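Alpha-fucosidase (Bifidobacterium bifidum, PDB 2EAB) probably hydrolyses alpha-1,2-linked L-fucose from glycans, this chain being the calcium-binding catalytic part of a longer protein. Local coordinates at residues A[547-558]-A[635-643]; A[642-652]-A[699-710]. One frame throughout, in Å; residues are numbered along the deposited sequence.

Contact 1: residues A[547-558]-A[635-643]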
loop_
_atom_site.group_PDB
_atom_site.type_symbol
_atom_site.label_atom_id
_atom_site.label_comp_id
_atom_site.label_asym_id
_atom_site.label_seq_id
_atom_site.Cartn_x
_atom_site.Cartn_y
_atom_site.Cartn_z
ATOM N N LEU A 547 4.754 -19.540 -19.621
ATOM C CA LEU A 547 5.640 -19.054 -20.681
ATOM C C LEU A 547 5.549 -19.901 -21.938
ATOM O O LEU A 547 5.371 -21.117 -21.868
ATOM C CB LEU A 547 7.094 -19.025 -20.198
ATOM C CG LEU A 547 7.407 -18.072 -19.041
ATOM C CD1 LEU A 547 8.872 -18.149 -18.653
ATOM C CD2 LEU A 547 7.019 -16.641 -19.393
ATOM N N HIS A 548 5.675 -19.253 -23.091
ATOM C CA HIS A 548 5.801 -19.975 -24.352
ATOM C C HIS A 548 6.758 -19.244 -25.279
ATOM O O HIS A 548 7.073 -18.076 -25.054
ATOM C CB HIS A 548 4.423 -20.249 -24.999
ATOM C CG HIS A 548 3.856 -19.116 -25.805
ATOM N ND1 HIS A 548 2.881 -19.319 -26.759
ATOM C CD2 HIS A 548 4.102 -17.782 -25.799
ATOM C CE1 HIS A 548 2.564 -18.163 -27.318
ATOM N NE2 HIS A 548 3.288 -17.214 -26.752
ATOM N N LYS A 549 7.248 -19.947 -26.294
ATOM C CA LYS A 549 8.000 -19.303 -27.361
ATOM C C LYS A 549 7.020 -18.475 -28.181
ATOM O O LYS A 549 6.004 -18.996 -28.655
ATOM C CB LYS A 549 8.692 -20.341 -28.246
ATOM C CG LYS A 549 9.332 -19.745 -29.491
ATOM C CD LYS A 549 10.109 -20.776 -30.288
ATOM C CE LYS A 549 10.694 -20.166 -31.561
ATOM N NZ LYS A 549 11.593 -18.992 -31.302
ATOM N N ALA A 550 7.318 -17.189 -28.327
ATOM C CA ALA A 550 6.456 -16.278 -29.069
ATOM C C ALA A 550 6.304 -16.691 -30.523
ATOM O O ALA A 550 7.209 -17.286 -31.118
ATOM C CB ALA A 550 7.000 -14.870 -28.997
ATOM N N GLY A 551 5.137 -16.379 -31.075
ATOM C CA GLY A 551 4.935 -16.390 -32.512
ATOM C C GLY A 551 5.577 -15.175 -33.150
ATOM O O GLY A 551 6.178 -14.334 -32.469
ATOM N N SER A 552 5.436 -15.076 -34.469
ATOM C CA SER A 552 6.151 -14.074 -35.261
ATOM C C SER A 552 5.862 -12.621 -34.872
ATOM O O SER A 552 6.698 -11.746 -35.103
ATOM C CB SER A 552 5.894 -14.283 -36.756
ATOM O OG SER A 552 4.512 -14.220 -37.043
ATOM N N SER A 553 4.702 -12.354 -34.272
ATOM C CA SER A 553 4.347 -10.973 -33.931
ATOM C C SER A 553 5.205 -10.382 -32.809
ATOM O O SER A 553 5.300 -9.163 -32.681
ATOM C CB SER A 553 2.858 -10.840 -33.593
ATOM O OG SER A 553 2.568 -11.334 -32.298
ATOM N N SER A 554 5.821 -11.247 -32.006
ATOM C CA SER A 554 6.622 -10.787 -30.868
ATOM C C SER A 554 8.107 -11.159 -30.941
ATOM O O SER A 554 8.829 -11.069 -29.945
ATOM C CB SER A 554 5.991 -11.226 -29.543
ATOM O OG SER A 554 4.808 -10.480 -29.308
ATOM N N GLY A 555 8.561 -11.555 -32.130
ATOM C CA GLY A 555 9.978 -11.794 -32.374
ATOM C C GLY A 555 10.492 -13.082 -31.770
ATOM O O GLY A 555 9.749 -14.048 -31.606
ATOM N N ASP A 556 11.779 -13.081 -31.438
ATOM C CA ASP A 556 12.464 -14.262 -30.937
ATOM C C ASP A 556 12.674 -14.135 -29.433
ATOM O O ASP A 556 13.654 -13.544 -28.981
ATOM C CB ASP A 556 13.805 -14.437 -31.665
ATOM C CG ASP A 556 14.471 -15.776 -31.373
ATOM O OD1 ASP A 556 13.971 -16.548 -30.525
ATOM O OD2 ASP A 556 15.508 -16.060 -32.011
ATOM N N ARG A 557 11.741 -14.690 -28.664
ATOM C CA ARG A 557 11.760 -14.574 -27.205
ATOM C C ARG A 557 10.708 -15.485 -26.606
ATOM O O ARG A 557 9.780 -15.904 -27.297
ATOM C CB ARG A 557 11.487 -13.124 -26.757
ATOM C CG ARG A 557 10.270 -12.475 -27.427
ATOM C CD ARG A 557 9.792 -11.216 -26.703
ATOM N NE ARG A 557 10.822 -10.193 -26.523
ATOM C CZ ARG A 557 11.201 -9.323 -27.456
ATOM N NH1 ARG A 557 10.669 -9.357 -28.677
ATOM N NH2 ARG A 557 12.135 -8.429 -27.171
ATOM N N LEU A 558 10.855 -15.794 -25.322
ATOM C CA LEU A 558 9.724 -16.285 -24.544
ATOM C C LEU A 558 8.829 -15.106 -24.207
ATOM O O LEU A 558 9.322 -14.015 -23.912
ATOM C CB LEU A 558 10.176 -16.943 -23.240
ATOM C CG LEU A 558 10.946 -18.259 -23.304
ATOM C CD1 LEU A 558 11.337 -18.684 -21.896
ATOM C CD2 LEU A 558 10.129 -19.352 -23.989
ATOM N N ALA A 635 15.258 -19.074 -18.512
ATOM C CA ALA A 635 13.976 -18.419 -18.772
ATOM C C ALA A 635 14.117 -16.896 -18.727
ATOM O O ALA A 635 13.644 -16.192 -19.620
ATOM C CB ALA A 635 12.917 -18.893 -17.778
ATOM N N LYS A 636 14.798 -16.396 -17.699
ATOM C CA LYS A 636 14.986 -14.958 -17.518
ATOM C C LYS A 636 15.708 -14.337 -18.718
ATOM O O LYS A 636 15.337 -13.258 -19.188
ATOM C CB LYS A 636 15.769 -14.700 -16.230
ATOM C CG LYS A 636 16.098 -13.248 -15.952
ATOM C CD LYS A 636 16.741 -13.104 -14.586
ATOM C CE LYS A 636 17.368 -11.739 -14.407
ATOM N NZ LYS A 636 18.631 -11.602 -15.176
ATOM N N SER A 637 16.728 -15.037 -19.218
ATOM C CA SER A 637 17.548 -14.544 -20.327
ATOM C C SER A 637 16.798 -14.496 -21.658
ATOM O O SER A 637 17.235 -13.820 -22.590
ATOM C CB SER A 637 18.813 -15.398 -20.482
ATOM O OG SER A 637 18.538 -16.630 -21.128
ATOM N N LEU A 638 15.685 -15.220 -21.750
ATOM C CA LEU A 638 14.947 -15.341 -23.005
ATOM C C LEU A 638 13.784 -14.371 -23.146
ATOM O O LEU A 638 13.184 -14.276 -24.218
ATOM C CB LEU A 638 14.452 -16.773 -23.196
ATOM C CG LEU A 638 15.525 -17.841 -23.406
ATOM C CD1 LEU A 638 14.894 -19.217 -23.318
ATOM C CD2 LEU A 638 16.256 -17.658 -24.733
ATOM N N LEU A 639 13.458 -13.655 -22.072
ATOM C CA LEU A 639 12.316 -12.744 -22.097
ATOM C C LEU A 639 12.587 -11.495 -22.925
ATOM O O LEU A 639 11.693 -11.003 -23.623
ATOM C CB LEU A 639 11.884 -12.375 -20.676
ATOM C CG LEU A 639 11.262 -13.514 -19.861
ATOM C CD1 LEU A 639 11.221 -13.145 -18.392
ATOM C CD2 LEU A 639 9.863 -13.870 -20.361
ATOM N N LYS A 640 13.818 -10.989 -22.849
ATOM C CA LYS A 640 14.202 -9.754 -23.546
ATOM C C LYS A 640 13.097 -8.701 -23.412
ATOM O O LYS A 640 12.551 -8.218 -24.412
ATOM C CB LYS A 640 14.529 -10.043 -25.015
ATOM C CG LYS A 640 15.806 -10.859 -25.209
ATOM C CD LYS A 640 16.011 -11.295 -26.657
ATOM C CE LYS A 640 15.988 -10.142 -27.649
ATOM N NZ LYS A 640 15.815 -10.651 -29.046
ATOM N N PRO A 641 12.759 -8.337 -22.163
ATOM C CA PRO A 641 11.548 -7.547 -21.940
ATOM C C PRO A 641 11.560 -6.133 -22.521
ATOM O O PRO A 641 10.493 -5.612 -22.877
ATOM C CB PRO A 641 11.441 -7.496 -20.412
ATOM C CG PRO A 641 12.835 -7.712 -19.927
ATOM C CD PRO A 641 13.452 -8.652 -20.897
ATOM N N ILE A 642 12.740 -5.524 -22.606
ATOM C CA ILE A 642 12.845 -4.142 -23.067
ATOM C C ILE A 642 13.349 -4.040 -24.496
ATOM O O ILE A 642 14.407 -4.579 -24.834
ATOM C CB ILE A 642 13.770 -3.285 -22.159
ATOM C CG1 ILE A 642 13.288 -3.298 -20.704
ATOM C CG2 ILE A 642 13.901 -1.851 -22.698
ATOM C CD1 ILE A 642 11.853 -2.804 -20.483
ATOM N N GLU A 643 12.585 -3.331 -25.321
ATOM C CA GLU A 643 13.026 -2.931 -26.652
ATOM C C GLU A 643 12.751 -1.452 -26.829
ATOM O O GLU A 643 11.670 -0.966 -26.478
ATOM C CB GLU A 643 12.298 -3.718 -27.738
ATOM C CG GLU A 643 12.757 -5.149 -27.871
ATOM C CD GLU A 643 12.328 -5.799 -29.172
ATOM O OE1 GLU A 643 11.530 -5.201 -29.931
ATOM O OE2 GLU A 643 12.790 -6.925 -29.426
HETATM O O HOH W 1 15.193 -14.417 -26.418
HETATM O O HOH W 2 10.011 -7.305 -30.927
HETATM O O HOH W 3 9.025 -11.406 -23.344
#
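Leu558 N donates to Leu638 O (3.0 Å), tying the loop end of the hairpin formed by strands 548-549 and 558-565 to the carboxyl end of helix 632-639, where the CA atoms of Leu558 and Leu639 approach to 5.0 Å. This join within the glycoside hydrolase family 95 catalytic domain illustrates how one arginine can gather the carbonyls where a helix ends. The Arg557 side chain bends at chi3 (55°) and presents its guanidinium edge to the chain leaving the helix: NE binds Leu639 O at 3.1 Å, and NH2 binds Lys640 O at 2.8 Å in the plane of that carbonyl. NH2 also makes a salt bridge to Glu643 OE2 (2.8 Å), coming from above a carboxylate turned 65° from the guanidinium. On the hairpin side, NH1 is bound to Ser554 O, which fixes the group's rotation, and Tyr654 adds a cation-pi contact. A leucine in its place would probably leave Lys640 O and Glu643 OE2 without this shared donor and weaken the hairpin's grip on the helix end. Leu558 CG packs on Leu638 CB at 3.8 Å, and Leu639 brings CD2 back to Leu547 CD2. One water donates to both Leu558 O and Leu639 O.

Contact 2: residues A[642-652]-A[699-710]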
loop_
_atom_site.group_PDB
_atom_site.type_symbol
_atom_site.label_atom_id
_atom_site.label_comp_id
_atom_site.label_asym_id
_atom_site.label_seq_id
_atom_site.Cartn_x
_atom_site.Cartn_y
_atom_site.Cartn_z
ATOM N N ILE A 642 12.740 -5.524 -22.606
ATOM C CA ILE A 642 12.845 -4.142 -23.067
ATOM C C ILE A 642 13.349 -4.040 -24.496
ATOM O O ILE A 642 14.407 -4.579 -24.834
ATOM C CB ILE A 642 13.770 -3.285 -22.159
ATOM C CG1 ILE A 642 13.288 -3.298 -20.704
ATOM C CG2 ILE A 642 13.901 -1.851 -22.698
ATOM C CD1 ILE A 642 11.853 -2.804 -20.483
ATOM N N GLU A 643 12.585 -3.331 -25.321
ATOM C CA GLU A 643 13.026 -2.931 -26.652
ATOM C C GLU A 643 12.751 -1.452 -26.829
ATOM O O GLU A 643 11.670 -0.966 -26.478
ATOM C CB GLU A 643 12.298 -3.718 -27.738
ATOM C CG GLU A 643 12.757 -5.149 -27.871
ATOM C CD GLU A 643 12.328 -5.799 -29.172
ATOM O OE1 GLU A 643 11.530 -5.201 -29.931
ATOM O OE2 GLU A 643 12.790 -6.925 -29.426
ATOM N N VAL A 644 13.734 -0.738 -27.368
ATOM C CA VAL A 644 13.571 0.670 -27.699
ATOM C C VAL A 644 13.057 0.770 -29.132
ATOM O O VAL A 644 13.627 0.170 -30.048
ATOM C CB VAL A 644 14.896 1.452 -27.532
ATOM C CG1 VAL A 644 14.713 2.915 -27.908
ATOM C CG2 VAL A 644 15.408 1.331 -26.098
ATOM N N GLY A 645 11.966 1.508 -29.312
ATOM C CA GLY A 645 11.317 1.636 -30.612
ATOM C C GLY A 645 11.806 2.788 -31.465
ATOM O O GLY A 645 12.787 3.465 -31.130
ATOM N N ASP A 646 11.091 3.018 -32.563
ATOM C CA ASP A 646 11.518 3.965 -33.591
ATOM C C ASP A 646 11.315 5.430 -33.204
ATOM O O ASP A 646 11.794 6.330 -33.902
ATOM C CB ASP A 646 10.834 3.639 -34.921
ATOM C CG ASP A 646 11.169 2.241 -35.411
ATOM O OD1 ASP A 646 12.370 1.942 -35.598
ATOM O OD2 ASP A 646 10.237 1.434 -35.601
ATOM N N SER A 647 10.625 5.664 -32.089
ATOM C CA SER A 647 10.463 7.007 -31.542
ATOM C C SER A 647 11.381 7.215 -30.336
ATOM O O SER A 647 11.255 8.209 -29.620
ATOM C CB SER A 647 9.006 7.263 -31.150
ATOM O OG SER A 647 8.119 6.952 -32.214
ATOM N N GLY A 648 12.299 6.274 -30.123
ATOM C CA GLY A 648 13.187 6.299 -28.957
ATOM C C GLY A 648 12.480 5.967 -27.650
ATOM O O GLY A 648 12.970 6.309 -26.573
ATOM N N GLN A 649 11.334 5.297 -27.759
ATOM C CA GLN A 649 10.474 4.969 -26.624
ATOM C C GLN A 649 10.677 3.525 -26.168
ATOM O O GLN A 649 11.123 2.683 -26.941
ATOM C CB GLN A 649 9.006 5.188 -27.024
ATOM C CG GLN A 649 8.307 4.004 -27.754
ATOM C CD GLN A 649 8.721 3.792 -29.214
ATOM O OE1 GLN A 649 9.690 4.374 -29.710
ATOM N NE2 GLN A 649 7.972 2.943 -29.906
ATOM N N ILE A 650 10.335 3.237 -24.912
ATOM C CA ILE A 650 10.190 1.850 -24.472
ATOM C C ILE A 650 8.934 1.289 -25.137
ATOM O O ILE A 650 7.842 1.833 -24.950
ATOM C CB ILE A 650 10.030 1.746 -22.933
ATOM C CG1 ILE A 650 11.224 2.371 -22.195
ATOM C CG2 ILE A 650 9.790 0.296 -22.508
ATOM C CD1 ILE A 650 12.534 1.598 -22.291
ATOM N N LYS A 651 9.080 0.225 -25.919
ATOM C CA LYS A 651 7.911 -0.390 -26.553
ATOM C C LYS A 651 6.962 -0.949 -25.500
ATOM O O LYS A 651 7.399 -1.542 -24.508
ATOM C CB LYS A 651 8.320 -1.516 -27.497
ATOM C CG LYS A 651 9.059 -1.069 -28.742
ATOM C CD LYS A 651 9.321 -2.241 -29.667
ATOM C CE LYS A 651 10.251 -1.838 -30.801
ATOM N NZ LYS A 651 10.430 -2.933 -31.786
ATOM N N GLU A 652 5.664 -0.767 -25.728
ATOM C CA GLU A 652 4.637 -1.333 -24.860
ATOM C C GLU A 652 4.220 -2.726 -25.359
ATOM O O GLU A 652 3.873 -3.598 -24.553
ATOM C CB GLU A 652 3.452 -0.364 -24.735
ATOM C CG GLU A 652 2.332 -0.862 -23.818
ATOM C CD GLU A 652 1.395 0.227 -23.311
ATOM O OE1 GLU A 652 1.525 1.405 -23.711
ATOM O OE2 GLU A 652 0.503 -0.112 -22.502
ATOM N N TYR A 699 18.457 2.567 -21.920
ATOM C CA TYR A 699 17.117 2.269 -21.425
ATOM C C TYR A 699 16.497 3.468 -20.712
ATOM O O TYR A 699 15.314 3.764 -20.913
ATOM C CB TYR A 699 17.150 1.059 -20.490
ATOM C CG TYR A 699 17.240 -0.298 -21.166
ATOM C CD1 TYR A 699 17.507 -0.425 -22.532
ATOM C CD2 TYR A 699 17.075 -1.462 -20.420
ATOM C CE1 TYR A 699 17.594 -1.679 -23.133
ATOM C CE2 TYR A 699 17.164 -2.717 -21.010
ATOM C CZ TYR A 699 17.420 -2.819 -22.364
ATOM O OH TYR A 699 17.500 -4.066 -22.941
ATOM N N MET A 700 17.278 4.154 -19.878
ATOM C CA MET A 700 16.754 5.303 -19.139
ATOM C C MET A 700 16.320 6.448 -20.062
ATOM O O MET A 700 15.268 7.057 -19.845
ATOM C CB MET A 700 17.740 5.804 -18.080
ATOM C CG MET A 700 17.177 6.918 -17.192
ATOM S SD MET A 700 15.646 6.460 -16.335
ATOM C CE MET A 700 16.323 5.400 -15.064
ATOM N N ASP A 701 17.114 6.743 -21.092
ATOM C CA ASP A 701 16.743 7.779 -22.058
ATOM C C ASP A 701 15.413 7.439 -22.725
ATOM O O ASP A 701 14.567 8.313 -22.927
ATOM C CB ASP A 701 17.822 7.955 -23.132
ATOM C CG ASP A 701 19.076 8.642 -22.609
ATOM O OD1 ASP A 701 19.070 9.164 -21.475
ATOM O OD2 ASP A 701 20.078 8.660 -23.355
ATOM N N ALA A 702 15.238 6.164 -23.056
ATOM C CA ALA A 702 14.002 5.688 -23.670
ATOM C C ALA A 702 12.817 5.773 -22.704
ATOM O O ALA A 702 11.703 6.138 -23.104
ATOM C CB ALA A 702 14.179 4.276 -24.186
ATOM N N ALA A 703 13.059 5.445 -21.435
ATOM C CA ALA A 703 12.016 5.535 -20.420
ATOM C C ALA A 703 11.594 6.983 -20.193
ATOM O O ALA A 703 10.403 7.271 -20.053
ATOM C CB ALA A 703 12.466 4.882 -19.123
ATOM N N LYS A 704 12.569 7.889 -20.176
ATOM C CA LYS A 704 12.271 9.314 -20.059
ATOM C C LYS A 704 11.423 9.800 -21.243
ATOM O O LYS A 704 10.487 10.577 -21.058
ATOM C CB LYS A 704 13.561 10.130 -19.940
ATOM C CG LYS A 704 14.297 9.997 -18.606
ATOM C CD LYS A 704 15.595 10.802 -18.673
ATOM C CE LYS A 704 16.474 10.649 -17.447
ATOM N NZ LYS A 704 17.747 11.411 -17.618
ATOM N N THR A 705 11.745 9.325 -22.444
ATOM C CA THR A 705 10.960 9.650 -23.637
ATOM C C THR A 705 9.526 9.138 -23.494
ATOM O O THR A 705 8.569 9.873 -23.739
ATOM C CB THR A 705 11.634 9.090 -24.895
ATOM O OG1 THR A 705 12.882 9.767 -25.077
ATOM C CG2 THR A 705 10.773 9.299 -26.138
ATOM N N SER A 706 9.384 7.885 -23.061
ATOM C CA SER A 706 8.064 7.309 -22.804
ATOM C C SER A 706 7.275 8.119 -21.780
ATOM O O SER A 706 6.087 8.393 -21.983
ATOM C CB SER A 706 8.191 5.861 -22.335
ATOM O OG SER A 706 8.590 5.021 -23.400
ATOM N N LEU A 707 7.928 8.484 -20.677
ATOM C CA LEU A 707 7.300 9.292 -19.637
ATOM C C LEU A 707 6.854 10.655 -20.148
ATOM O O LEU A 707 5.769 11.117 -19.804
ATOM C CB LEU A 707 8.247 9.482 -18.452
ATOM C CG LEU A 707 8.461 8.291 -17.518
ATOM C CD1 LEU A 707 9.623 8.576 -16.596
ATOM C CD2 LEU A 707 7.208 7.978 -16.712
ATOM N N ARG A 708 7.691 11.300 -20.960
ATOM C CA ARG A 708 7.357 12.624 -21.485
ATOM C C ARG A 708 6.086 12.582 -22.329
ATOM O O ARG A 708 5.202 13.423 -22.155
ATOM C CB ARG A 708 8.519 13.239 -22.272
ATOM C CG ARG A 708 9.673 13.726 -21.398
ATOM C CD ARG A 708 10.631 14.640 -22.160
ATOM N NE ARG A 708 11.094 14.054 -23.417
ATOM C CZ ARG A 708 12.152 13.257 -23.545
ATOM N NH1 ARG A 708 12.885 12.931 -22.487
ATOM N NH2 ARG A 708 12.479 12.783 -24.742
ATOM N N TYR A 709 5.988 11.603 -23.225
ATOM C CA TYR A 709 4.777 11.455 -24.027
ATOM C C TYR A 709 3.544 11.212 -23.159
ATOM O O TYR A 709 2.477 11.766 -23.423
ATOM C CB TYR A 709 4.922 10.329 -25.045
ATOM C CG TYR A 709 5.692 10.692 -26.295
ATOM C CD1 TYR A 709 5.165 11.584 -27.233
ATOM C CD2 TYR A 709 6.932 10.115 -26.559
ATOM C CE1 TYR A 709 5.869 11.908 -28.395
ATOM C CE2 TYR A 709 7.641 10.429 -27.715
ATOM C CZ TYR A 709 7.106 11.325 -28.630
ATOM O OH TYR A 709 7.802 11.640 -29.776
ATOM N N ARG A 710 3.685 10.389 -22.123
ATOM C CA ARG A 710 2.542 10.072 -21.267
ATOM C C ARG A 710 2.115 11.214 -20.345
ATOM O O ARG A 710 0.929 11.350 -20.044
ATOM C CB ARG A 710 2.814 8.823 -20.433
ATOM C CG ARG A 710 1.603 7.908 -20.290
ATOM C CD ARG A 710 1.315 7.150 -21.583
ATOM N NE ARG A 710 1.002 5.743 -21.328
ATOM C CZ ARG A 710 1.349 4.734 -22.122
ATOM N NH1 ARG A 710 2.019 4.954 -23.250
ATOM N NH2 ARG A 710 1.027 3.492 -21.774
HETATM O O HOH W 4 15.553 -6.348 -22.275
HETATM O O HOH W 5 17.185 -4.055 -25.961
HETATM O O HOH W 6 10.285 10.688 -30.089
HETATM O O HOH W 7 6.115 4.620 -24.449
HETATM O O HOH W 8 -0.257 1.196 -20.199
HETATM O O HOH W 9 2.798 3.084 -25.365
#
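Ile642 sets its CG2 methyl over the middle of the Tyr699 ring, 3.6 Å from the centroid and 7° off the ring normal, a CH-pi contact in which a bump meets a flat floor. Its first torsion puts CG2 anti to the backbone N and over the ring, while CB meets CE2. Two waters link the ring's OH to the backbone N and O of the same isoleucine. Further along the helix the small side chain of Ala702 lets the loop come close: Val644 CG2 and Ile650 CD1 each lie 3.7 Å from Ala702 CB. Ile650 fits a shallow groove, CD1 beside Tyr699 O and CG1 against the backbone of Ala703. The segment is a hairpin-like loop, held by Lys651 N to Glu643 O and Gly645 N to Gln649 O bonds, whose type I turn plus G1 bulge, with Gly648 in the bulge position, rides on helix 697-711. Where the turn ends, Gly648 O presses into the helix surface, 3.1 Å from Ala702 CA in a CA-H...O contact, while Thr705 CG2 packs against Ser647 O. Ser706 OG accepts the Ile650 N-H at 2.9 Å. Arg710 NH2 forms a salt bridge with Glu652 OE1, nearly straight (169°), on the syn side and tilted 33° from the carboxylate plane. Ser565 and Gln568 also bind that carboxylate, His679 O takes Arg710 NE, and a water joins Glu652 OE1 to Arg710 NH1.

The two contacts follow one another along the chain: contact 1 closes where contact 2 opens, and the segments share Ile642 and Glu643. Their centres lie about 19 Å apart, on the same side of the chain's centre. The loop between them leaves helix 632-639 beside the hairpin and lies along helix 697-711, so that a single loop joins the hairpin and two successive helices of the family 95 catalytic domain. Glu643 has a partner on either side of the join, Arg557 and Lys651. Asp690, a calcium ligand in another crystal structure of this protein, the ion not being bound here, has its side chain about 11 Å from that of Leu639 and about 10 Å from that of Tyr699.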